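Probable 2-oxoglutarate-dependent dioxygenase At5g05600 (Arabidopsis thaliana, PDB 6LSV) oxidises the plant hormone jasmonate to 12-hydroxyjasmonate, using iron(II), 2-oxoglutarate and oxygen, and so acts on jasmonate-dependent defence signalling. Local coordinates at residues Ser132-Asp137 with Gly223-Ser228; Arg178-Leu183 with Gly231-Leu236; Gly244-Lys249 with Arg285-Ser290. All coordinates share one frame; numbering follows the deposited sequence.

How the contacts relate
Contacts 1 and 3 border the iron and 2-oxoglutarate site in the double-stranded beta-helix core of the oxygenase, and contact 2 lies behind it, reaching the cosubstrate through Leu-236. Contact 1 joins the loop before strand 137-144 to strand 224-225. Contact 2 seats helix 161-186 on strand 233-237, and contact 3 pairs strands 245-248 and 284-286. Contacts 1 and 2 alternate along the chain, whereas contact 3 follows both. Contacts 1 and 3 have centres about 10 Å apart and meet where Leu-224 O faces Val-286 N; contact 2 lies about 22-23 Å from either centre, touching contact 3 through Leu-236 and Leu-245. Leucines of all three reach 2-oxoglutarate, so the pocket wall is assembled from separate parts of the core.

Contact 1: residues Ser132-Asp137 with Gly223-Ser228; sequences SLDWSD and GLSPHS. With FE (Fe (III) ion), chain E; JAA ({(1R,2R)-3-oxo-2-[(2Z)-pent-2-en-1-yl]cyclopentyl}acetic acid), chain D; AKG (2-oxoglutaric acid), chain C.
Asp-134 turns its carboxylate onto Ser-225 at the start of the metal-binding part of a double-stranded beta-helix, the jelly-roll core of 2-oxoglutarate oxygenases. The two oxygens are met from different directions. Ser-225 OG donates to Asp-134 OD1 over 2.7 Å, on the syn side and close to the carboxylate plane. Ser-225 N donates to Asp-134 OD2 at 2.9 Å from well above that plane, with the N-H nearly straight at 162°. With Asp-134 CG anti to its own carbonyl carbon (chi1 -69°), the carboxylate can take both donors of one residue. Lys-27 adds a salt bridge to OD1, which would probably stabilise the negative charge.

Leu-224 crosses the aspartate obliquely: its CD1 lies 3.4 Å from Asp-134 OD2, while its other branch, CD2, faces the ligands, 3.6 Å from 2-oxoglutarate O2 and 3.9 Å from jasmonate C15. One leucine thus spans from the Asp-134 carboxylate to the pocket. Gly-223 and Leu-224 both face Val-286, forming a classic beta bulge, and the backbone of Trp-135, the centre of an inverse gamma turn, runs past Gly-223.

After Ser-225 the chain turns a corner at Pro-226 and then supplies a metal ligand. His-227 ND1 donates to Ser-225 O, which lies 22° out of the imidazole plane; this bond restrains the ring's rotation and makes Ser-225 a second-shell residue. Asp-229 and His-284 complete the protein's facial triad. On the far side of the ring, His-227 NE2 binds the iron at 2.4 Å, and 2-oxoglutarate O1 coordinates the same ion at 2.0 Å.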
loop_
_atom_site.group_PDB
_atom_site.type_symbol
_atom_site.label_atom_id
_atom_site.label_comp_id
_atom_site.label_asym_id
_atom_site.label_seq_id
_atom_site.Cartn_x
_atom_site.Cartn_y
_atom_site.Cartn_z
ATOM N N SER A 132 5.554 11.513 15.738
ATOM C CA SER A 132 5.401 12.385 14.583
ATOM C C SER A 132 4.292 11.861 13.680
ATOM O O SER A 132 4.055 10.654 13.583
ATOM C CB SER A 132 6.711 12.483 13.806
ATOM O OG SER A 132 6.799 13.714 13.106
ATOM N N LEU A 133 3.605 12.782 13.014
ATOM C CA LEU A 133 2.471 12.436 12.175
ATOM C C LEU A 133 2.766 12.750 10.715
ATOM O O LEU A 133 3.653 13.547 10.390
ATOM C CB LEU A 133 1.210 13.177 12.626
ATOM C CG LEU A 133 0.780 12.858 14.055
ATOM C CD1 LEU A 133 -0.422 13.695 14.444
ATOM C CD2 LEU A 133 0.477 11.376 14.191
ATOM N N ASP A 134 1.999 12.112 9.836
ATOM C CA ASP A 134 2.133 12.300 8.402
ATOM C C ASP A 134 1.046 13.233 7.882
ATOM O O ASP A 134 -0.044 13.334 8.456
ATOM C CB ASP A 134 2.071 10.957 7.675
ATOM C CG ASP A 134 3.293 10.096 7.941
ATOM O OD1 ASP A 134 4.324 10.645 8.387
ATOM O OD2 ASP A 134 3.219 8.871 7.709
ATOM N N TRP A 135 1.355 13.919 6.783
ATOM C CA TRP A 135 0.445 14.908 6.207
ATOM C C TRP A 135 -0.526 14.222 5.246
ATOM O O TRP A 135 -0.502 14.422 4.031
ATOM C CB TRP A 135 1.227 16.012 5.508
ATOM C CG TRP A 135 0.415 17.257 5.293
ATOM C CD1 TRP A 135 -0.201 17.649 4.140
ATOM C CD2 TRP A 135 0.124 18.268 6.265
ATOM N NE1 TRP A 135 -0.854 18.843 4.333
ATOM C CE2 TRP A 135 -0.671 19.243 5.630
ATOM C CE3 TRP A 135 0.456 18.441 7.612
ATOM C CZ2 TRP A 135 -1.135 20.376 6.295
ATOM C CZ3 TRP A 135 -0.005 19.567 8.270
ATOM C CH2 TRP A 135 -0.790 20.520 7.612
ATOM N N SER A 136 -1.402 13.402 5.822
ATOM C CA SER A 136 -2.389 12.715 5.004
ATOM C C SER A 136 -3.537 12.231 5.871
ATOM O O SER A 136 -3.359 11.914 7.051
ATOM C CB SER A 136 -1.782 11.522 4.256
ATOM O OG SER A 136 -0.920 10.776 5.095
ATOM N N ASP A 137 -4.717 12.190 5.263
ATOM C CA ASP A 137 -5.862 11.443 5.754
ATOM C C ASP A 137 -6.045 10.222 4.863
ATOM O O ASP A 137 -5.516 10.162 3.750
ATOM C CB ASP A 137 -7.132 12.301 5.748
ATOM C CG ASP A 137 -6.995 13.555 6.594
ATOM O OD1 ASP A 137 -6.282 13.513 7.618
ATOM O OD2 ASP A 137 -7.597 14.586 6.230
ATOM N N GLY A 223 3.904 13.130 3.305
ATOM C CA GLY A 223 2.550 12.616 3.213
ATOM C C GLY A 223 2.422 11.247 3.843
ATOM O O GLY A 223 1.396 10.929 4.450
ATOM N N LEU A 224 3.469 10.433 3.731
ATOM C CA LEU A 224 3.505 9.105 4.337
ATOM C C LEU A 224 4.962 8.727 4.557
ATOM O O LEU A 224 5.753 8.728 3.608
ATOM C CB LEU A 224 2.801 8.089 3.443
ATOM C CG LEU A 224 2.411 6.749 4.065
ATOM C CD1 LEU A 224 1.704 6.953 5.396
ATOM C CD2 LEU A 224 1.537 5.976 3.089
ATOM N N SER A 225 5.317 8.408 5.800
ATOM C CA SER A 225 6.697 8.114 6.159
ATOM C C SER A 225 7.151 6.778 5.567
ATOM O O SER A 225 6.324 5.958 5.161
ATOM C CB SER A 225 6.848 8.110 7.680
ATOM O OG SER A 225 6.682 9.412 8.208
ATOM N N PRO A 226 8.468 6.540 5.502
ATOM C CA PRO A 226 8.967 5.313 4.865
ATOM C C PRO A 226 8.372 4.053 5.476
ATOM O O PRO A 226 8.132 3.972 6.683
ATOM C CB PRO A 226 10.479 5.377 5.108
ATOM C CG PRO A 226 10.771 6.821 5.209
ATOM C CD PRO A 226 9.580 7.428 5.896
ATOM N N HIS A 227 8.147 3.061 4.616
ATOM C CA HIS A 227 7.638 1.759 5.021
ATOM C C HIS A 227 7.624 0.838 3.809
ATOM O O HIS A 227 7.610 1.291 2.661
ATOM C CB HIS A 227 6.225 1.848 5.601
ATOM C CG HIS A 227 5.175 2.101 4.567
ATOM N ND1 HIS A 227 5.107 3.277 3.851
ATOM C CD2 HIS A 227 4.161 1.326 4.115
ATOM C CE1 HIS A 227 4.092 3.219 3.008
ATOM N NE2 HIS A 227 3.503 2.045 3.147
ATOM N N SER A 228 7.629 -0.460 4.084
ATOM C CA SER A 228 7.200 -1.460 3.122
ATOM C C SER A 228 5.830 -1.973 3.545
ATOM O O SER A 228 5.484 -1.960 4.732
ATOM C CB SER A 228 8.199 -2.619 3.022
ATOM O OG SER A 228 8.430 -3.220 4.282
HETATM FE FE FE E . 2.266 1.697 1.118
HETATM O O01 JAA D . -3.886 1.526 7.006
HETATM O O02 JAA D . -3.479 -4.821 6.807
HETATM O O03 JAA D . -3.218 -4.572 8.951
HETATM C C04 JAA D . -3.309 -1.794 7.266
HETATM C C05 JAA D . -2.639 -0.317 7.141
HETATM C C06 JAA D . -4.292 -1.652 8.458
HETATM C C07 JAA D . -4.462 -0.296 8.659
HETATM C C08 JAA D . -3.627 0.465 7.469
HETATM C C09 JAA D . -2.149 -0.018 5.657
HETATM C C10 JAA D . -2.340 -2.806 7.540
HETATM C C11 JAA D . -0.716 -0.518 5.464
HETATM C C12 JAA D . -3.052 -4.141 7.779
HETATM C C13 JAA D . 0.218 0.240 4.923
HETATM C C14 JAA D . -0.083 1.664 4.463
HETATM C C15 JAA D . 0.933 2.625 5.079
HETATM C C1 AKG C . 0.447 3.358 0.235
HETATM O O1 AKG C . 0.691 2.159 -0.048
HETATM O O2 AKG C . -0.423 3.621 1.111
HETATM C C2 AKG C . 1.227 4.473 -0.470
HETATM O O5 AKG C . 2.403 4.522 -0.328
HETATM C C3 AKG C . 0.536 5.524 -1.352
HETATM C C4 AKG C . 1.444 5.860 -2.539
HETATM C C5 AKG C . 1.030 7.180 -3.191
HETATM O O3 AKG C . 1.232 7.386 -4.417
HETATM O O4 AKG C . 0.486 8.070 -2.491
#

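Contact 2: residues Arg178-Leu183 with Gly231-Leu236. With AKG (2-oxoglutaric acid), chain C.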
loop_
_atom_site.group_PDB
_atom_site.type_symbol
_atom_site.label_atom_id
_atom_site.label_comp_id
_atom_site.label_asym_id
_atom_site.label_seq_id
_atom_site.Cartn_x
_atom_site.Cartn_y
_atom_site.Cartn_z
ATOM N N ARG A 178 -3.593 -13.278 -11.506
ATOM C CA ARG A 178 -2.728 -13.432 -12.672
ATOM C C ARG A 178 -1.297 -13.010 -12.360
ATOM O O ARG A 178 -0.342 -13.654 -12.809
ATOM C CB ARG A 178 -3.287 -12.623 -13.845
ATOM C CG ARG A 178 -4.453 -13.316 -14.556
ATOM C CD ARG A 178 -5.660 -12.403 -14.727
ATOM N NE ARG A 178 -6.700 -13.028 -15.548
ATOM C CZ ARG A 178 -7.614 -13.883 -15.089
ATOM N NH1 ARG A 178 -7.637 -14.210 -13.802
ATOM N NH2 ARG A 178 -8.512 -14.404 -15.917
ATOM N N ILE A 179 -1.126 -11.927 -11.595
ATOM C CA ILE A 179 0.212 -11.475 -11.222
ATOM C C ILE A 179 0.889 -12.499 -10.318
ATOM O O ILE A 179 2.104 -12.718 -10.400
ATOM C CB ILE A 179 0.137 -10.090 -10.554
ATOM C CG1 ILE A 179 -0.301 -9.027 -11.560
ATOM C CG2 ILE A 179 1.475 -9.723 -9.925
ATOM C CD1 ILE A 179 -0.435 -7.639 -10.952
ATOM N N MET A 180 0.113 -13.143 -9.440
ATOM C CA MET A 180 0.669 -14.186 -8.585
ATOM C C MET A 180 1.268 -15.318 -9.406
ATOM O O MET A 180 2.273 -15.916 -9.001
ATOM C CB MET A 180 -0.413 -14.727 -7.651
ATOM C CG MET A 180 -0.887 -13.725 -6.613
ATOM S SD MET A 180 0.179 -13.675 -5.168
ATOM C CE MET A 180 -0.497 -15.062 -4.261
ATOM N N ARG A 181 0.675 -15.615 -10.566
ATOM C CA ARG A 181 1.178 -16.700 -11.400
ATOM C C ARG A 181 2.516 -16.340 -12.033
ATOM O O ARG A 181 3.380 -17.207 -12.205
ATOM C CB ARG A 181 0.149 -17.056 -12.473
ATOM C CG ARG A 181 -1.181 -17.529 -11.912
ATOM C CD ARG A 181 -1.901 -18.449 -12.879
ATOM N NE ARG A 181 -2.143 -17.810 -14.168
ATOM C CZ ARG A 181 -3.238 -17.111 -14.459
ATOM N NH1 ARG A 181 -4.193 -16.958 -13.549
ATOM N NH2 ARG A 181 -3.377 -16.562 -15.659
ATOM N N VAL A 182 2.707 -15.069 -12.388
ATOM C CA VAL A 182 3.997 -14.650 -12.927
ATOM C C VAL A 182 5.053 -14.634 -11.826
ATOM O O VAL A 182 6.195 -15.060 -12.039
ATOM C CB VAL A 182 3.868 -13.282 -13.622
ATOM C CG1 VAL A 182 5.235 -12.778 -14.073
ATOM C CG2 VAL A 182 2.914 -13.375 -14.807
ATOM N N LEU A 183 4.689 -14.153 -10.633
ATOM C CA LEU A 183 5.637 -14.126 -9.522
ATOM C C LEU A 183 6.106 -15.530 -9.162
ATOM O O LEU A 183 7.299 -15.752 -8.916
ATOM C CB LEU A 183 5.003 -13.448 -8.306
ATOM C CG LEU A 183 4.699 -11.954 -8.427
ATOM C CD1 LEU A 183 4.144 -11.417 -7.118
ATOM C CD2 LEU A 183 5.941 -11.187 -8.837
ATOM N N GLY A 231 1.666 -6.722 3.853
ATOM C CA GLY A 231 0.973 -7.850 3.269
ATOM C C GLY A 231 1.723 -8.494 2.121
ATOM O O GLY A 231 2.947 -8.387 1.996
ATOM N N GLY A 232 0.961 -9.173 1.265
ATOM C CA GLY A 232 1.519 -9.930 0.160
ATOM C C GLY A 232 2.013 -9.066 -0.980
ATOM O O GLY A 232 3.223 -8.943 -1.190
ATOM N N MET A 233 1.091 -8.481 -1.740
ATOM C CA MET A 233 1.450 -7.516 -2.766
ATOM C C MET A 233 0.456 -6.367 -2.738
ATOM O O MET A 233 -0.694 -6.525 -2.317
ATOM C CB MET A 233 1.486 -8.133 -4.172
ATOM C CG MET A 233 0.294 -9.001 -4.523
ATOM S SD MET A 233 0.288 -9.473 -6.266
ATOM C CE MET A 233 -0.169 -7.922 -7.034
ATOM N N THR A 234 0.915 -5.202 -3.183
ATOM C CA THR A 234 0.080 -4.018 -3.295
ATOM C C THR A 234 -0.072 -3.645 -4.762
ATOM O O THR A 234 0.917 -3.595 -5.501
ATOM C CB THR A 234 0.675 -2.840 -2.517
ATOM O OG1 THR A 234 0.936 -3.236 -1.165
ATOM C CG2 THR A 234 -0.288 -1.656 -2.516
ATOM N N ILE A 235 -1.308 -3.404 -5.180
ATOM C CA ILE A 235 -1.591 -2.813 -6.480
ATOM C C ILE A 235 -1.930 -1.352 -6.223
ATOM O O ILE A 235 -2.964 -1.038 -5.623
ATOM C CB ILE A 235 -2.718 -3.553 -7.215
ATOM C CG1 ILE A 235 -2.299 -4.996 -7.503
ATOM C CG2 ILE A 235 -3.055 -2.857 -8.527
ATOM C CD1 ILE A 235 -3.380 -5.835 -8.137
ATOM N N LEU A 236 -1.044 -0.458 -6.654
ATOM C CA LEU A 236 -1.115 0.960 -6.329
ATOM C C LEU A 236 -1.557 1.747 -7.554
ATOM O O LEU A 236 -0.959 1.621 -8.630
ATOM C CB LEU A 236 0.245 1.462 -5.835
ATOM C CG LEU A 236 0.465 2.933 -5.473
ATOM C CD1 LEU A 236 -0.509 3.393 -4.401
ATOM C CD2 LEU A 236 1.903 3.139 -5.010
HETATM C C1 AKG C . 0.447 3.358 0.235
HETATM O O1 AKG C . 0.691 2.159 -0.048
HETATM O O2 AKG C . -0.423 3.621 1.111
HETATM C C2 AKG C . 1.227 4.473 -0.470
HETATM O O5 AKG C . 2.403 4.522 -0.328
HETATM C C3 AKG C . 0.536 5.524 -1.352
HETATM C C4 AKG C . 1.444 5.860 -2.539
HETATM C C5 AKG C . 1.030 7.180 -3.191
HETATM O O3 AKG C . 1.232 7.386 -4.417
HETATM O O4 AKG C . 0.486 8.070 -2.491
#
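Met-233 reaches from its strand to Ile-179 on helix 161-186, in a helix-on-sheet packing that covers one side of the large sheet of the jelly-roll fold. The short segments 178-183 and 233-236 have axes 11.2 Å apart at closest approach, with 128° between their chain directions, so the helix runs askew to the strand and the contacts across the gap are made by side chains.

The CB of Met-233 points at the helix. CG lies between the backbone N and the carbonyl carbon (chi1 47°), and the next bond continues extended, carrying the sulfur outward. Met-233 SD then sits among three helix residues: Ile-179 CG2 at 3.9 Å, Met-180 SD at 4.3 Å and Leu-183 CD1 at 4.4 Å. At the last torsion the chain bends (chi3 -73°), which turns the methyl along its own strand, in the direction of Ile-235. Met-233 CE accordingly lies over both branches of Ile-179, 3.8 Å from CG2 and 3.9 Å from CD1. These contacts are all apolar.

Ile-235, two residues further along the strand, also points to the helix and extends the interface toward Leu-172 and Leu-175, its CD1 approaching Ile-179 CD1 at 4.5 Å. The strand enters through a classic beta bulge, in which Gly-232 and Met-233 both face Tyr-301, and Val-265 on the neighbouring strand touches Ile-179 and Met-233 as well.

Alternation along the strand sends the residue after Ile-235 toward the active-site interior: Leu-236 CD1 touches C4 of 2-oxoglutarate at 3.7 Å.

Contact 3: residues Gly244-Lys249 with Arg285-Ser290. With AKG (2-oxoglutaric acid), chain C.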
loop_
_atom_site.group_PDB
_atom_site.type_symbol
_atom_site.label_atom_id
_atom_site.label_comp_id
_atom_site.label_asym_id
_atom_site.label_seq_id
_atom_site.Cartn_x
_atom_site.Cartn_y
_atom_site.Cartn_z
ATOM N N GLY A 244 4.504 12.472 -6.213
ATOM C CA GLY A 244 4.638 12.428 -4.770
ATOM C C GLY A 244 5.153 11.101 -4.254
ATOM O O GLY A 244 5.808 11.044 -3.210
ATOM N N LEU A 245 4.862 10.024 -4.977
ATOM C CA LEU A 245 5.327 8.707 -4.568
ATOM C C LEU A 245 6.825 8.578 -4.815
ATOM O O LEU A 245 7.320 8.911 -5.897
ATOM C CB LEU A 245 4.567 7.620 -5.323
ATOM C CG LEU A 245 5.137 6.211 -5.189
ATOM C CD1 LEU A 245 4.813 5.640 -3.820
ATOM C CD2 LEU A 245 4.593 5.324 -6.287
ATOM N N GLN A 246 7.547 8.096 -3.806
ATOM C CA GLN A 246 8.989 7.917 -3.894
ATOM C C GLN A 246 9.361 6.529 -3.395
ATOM O O GLN A 246 8.872 6.092 -2.350
ATOM C CB GLN A 246 9.732 8.985 -3.084
ATOM C CG GLN A 246 9.502 10.402 -3.570
ATOM C CD GLN A 246 10.548 11.362 -3.048
ATOM O OE1 GLN A 246 10.911 11.317 -1.875
ATOM N NE2 GLN A 246 11.043 12.236 -3.919
ATOM N N VAL A 247 10.223 5.841 -4.138
ATOM C CA VAL A 247 10.741 4.539 -3.738
ATOM C C VAL A 247 12.228 4.690 -3.451
ATOM O O VAL A 247 12.908 5.544 -4.031
ATOM C CB VAL A 247 10.487 3.453 -4.807
ATOM C CG1 VAL A 247 9.011 3.399 -5.181
ATOM C CG2 VAL A 247 11.337 3.708 -6.039
ATOM N N ARG A 248 12.735 3.866 -2.541
ATOM C CA ARG A 248 14.126 3.956 -2.122
ATOM C C ARG A 248 14.932 2.810 -2.716
ATOM O O ARG A 248 14.551 1.640 -2.588
ATOM C CB ARG A 248 14.253 3.953 -0.600
ATOM C CG ARG A 248 15.693 4.077 -0.129
ATOM C CD ARG A 248 15.957 3.220 1.086
ATOM N NE ARG A 248 15.537 3.891 2.310
ATOM C CZ ARG A 248 16.220 3.855 3.448
ATOM N NH1 ARG A 248 17.356 3.175 3.515
ATOM N NH2 ARG A 248 15.768 4.494 4.520
ATOM N N LYS A 249 16.045 3.156 -3.365
ATOM C CA LYS A 249 17.006 2.191 -3.891
ATOM C C LYS A 249 18.381 2.543 -3.341
ATOM O O LYS A 249 19.011 3.497 -3.809
ATOM C CB LYS A 249 17.023 2.199 -5.415
ATOM C CG LYS A 249 17.959 1.165 -6.025
ATOM C CD LYS A 249 17.514 -0.254 -5.709
ATOM C CE LYS A 249 18.459 -1.270 -6.327
ATOM N NZ LYS A 249 18.443 -2.558 -5.583
ATOM N N ARG A 285 7.651 6.077 0.235
ATOM C CA ARG A 285 7.174 7.195 1.031
ATOM C C ARG A 285 6.516 8.181 0.077
ATOM O O ARG A 285 6.731 8.131 -1.137
ATOM C CB ARG A 285 8.315 7.859 1.810
ATOM C CG ARG A 285 9.213 8.729 0.940
ATOM C CD ARG A 285 10.322 9.390 1.738
ATOM N NE ARG A 285 11.036 10.376 0.931
ATOM C CZ ARG A 285 12.121 11.034 1.328
ATOM N NH1 ARG A 285 12.631 10.820 2.534
ATOM N NH2 ARG A 285 12.697 11.911 0.518
ATOM N N VAL A 286 5.706 9.076 0.630
ATOM C CA VAL A 286 5.008 10.081 -0.161
ATOM C C VAL A 286 5.461 11.456 0.304
ATOM O O VAL A 286 5.509 11.726 1.510
ATOM C CB VAL A 286 3.477 9.940 -0.055
ATOM C CG1 VAL A 286 2.791 10.834 -1.077
ATOM C CG2 VAL A 286 3.056 8.493 -0.252
ATOM N N ILE A 287 5.812 12.311 -0.648
ATOM C CA ILE A 287 6.080 13.706 -0.373
ATOM C C ILE A 287 4.854 14.505 -0.785
ATOM O O ILE A 287 4.048 14.074 -1.614
ATOM C CB ILE A 287 7.353 14.216 -1.090
ATOM C CG1 ILE A 287 7.183 14.147 -2.607
ATOM C CG2 ILE A 287 8.571 13.422 -0.646
ATOM C CD1 ILE A 287 8.430 14.545 -3.375
ATOM N N VAL A 288 4.699 15.682 -0.184
ATOM C CA VAL A 288 3.550 16.539 -0.455
ATOM C C VAL A 288 4.061 17.857 -1.021
ATOM O O VAL A 288 5.276 18.059 -1.131
ATOM C CB VAL A 288 2.701 16.753 0.814
ATOM C CG1 VAL A 288 1.867 15.521 1.108
ATOM C CG2 VAL A 288 3.592 17.072 2.004
ATOM N N ASN A 289 3.152 18.750 -1.410
ATOM C CA ASN A 289 3.560 20.090 -1.812
ATOM C C ASN A 289 2.476 21.091 -1.438
ATOM O O ASN A 289 1.377 20.730 -1.006
ATOM C CB ASN A 289 3.899 20.173 -3.307
ATOM C CG ASN A 289 2.851 19.536 -4.188
ATOM O OD1 ASN A 289 1.655 19.627 -3.924
ATOM N ND2 ASN A 289 3.302 18.893 -5.260
ATOM N N SER A 290 2.810 22.369 -1.617
ATOM C CA SER A 290 1.990 23.465 -1.123
ATOM C C SER A 290 0.853 23.840 -2.055
ATOM O O SER A 290 -0.066 24.547 -1.627
ATOM C CB SER A 290 2.864 24.699 -0.894
ATOM O OG SER A 290 3.517 25.081 -2.094
HETATM C C1 AKG C . 0.447 3.358 0.235
HETATM O O1 AKG C . 0.691 2.159 -0.048
HETATM O O2 AKG C . -0.423 3.621 1.111
HETATM C C2 AKG C . 1.227 4.473 -0.470
HETATM O O5 AKG C . 2.403 4.522 -0.328
HETATM C C3 AKG C . 0.536 5.524 -1.352
HETATM C C4 AKG C . 1.444 5.860 -2.539
HETATM C C5 AKG C . 1.030 7.180 -3.191
HETATM O O3 AKG C . 1.232 7.386 -4.417
HETATM O O4 AKG C . 0.486 8.070 -2.491
#
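Gln-246 OE1 is gripped by two nitrogens of Arg-285: NE and NH2 each donate to it at 3.0 Å. The amide and guanidinium planes are only 12° apart, and both donors lie in the carbonyl plane, so the oxygen meets the edge of the guanidinium in a side-on fork. The side chains run alongside each other and point the same way. Gln-246 NE2 is bonded to Thr-255 OG1, which fixes the amide's rotation, while Trp-253 makes a cation-pi contact with Arg-285.

Beneath the fork, Gln-246 and Arg-285 form an antiparallel hydrogen-bonded pair: Gln-246 N donates to Arg-285 O at 2.8 Å, and Arg-285 N to Gln-246 O at 2.9 Å. Ile-287 N extends the pairing to Gly-244 O, also at 2.9 Å. Ile-287 crosses the glutamine at about a right angle, placing its CG2 3.4 Å from Gln-246 OE1.

The opposite face of the sheet carries Leu-245 and Val-286, a non-hydrogen-bonded pair. Leu-245 CB lies 3.5 Å from O3 of 2-oxoglutarate and Val-286 CG2 3.4 Å from O4, both against one carboxylate of the cosubstrate, which Arg-294 hydrogen-bonds. Backbone bonds thus set the register, the Gln-246 and Arg-285 side-chain bonds reinforce it on one face, and the aliphatic face lines the cosubstrate pocket.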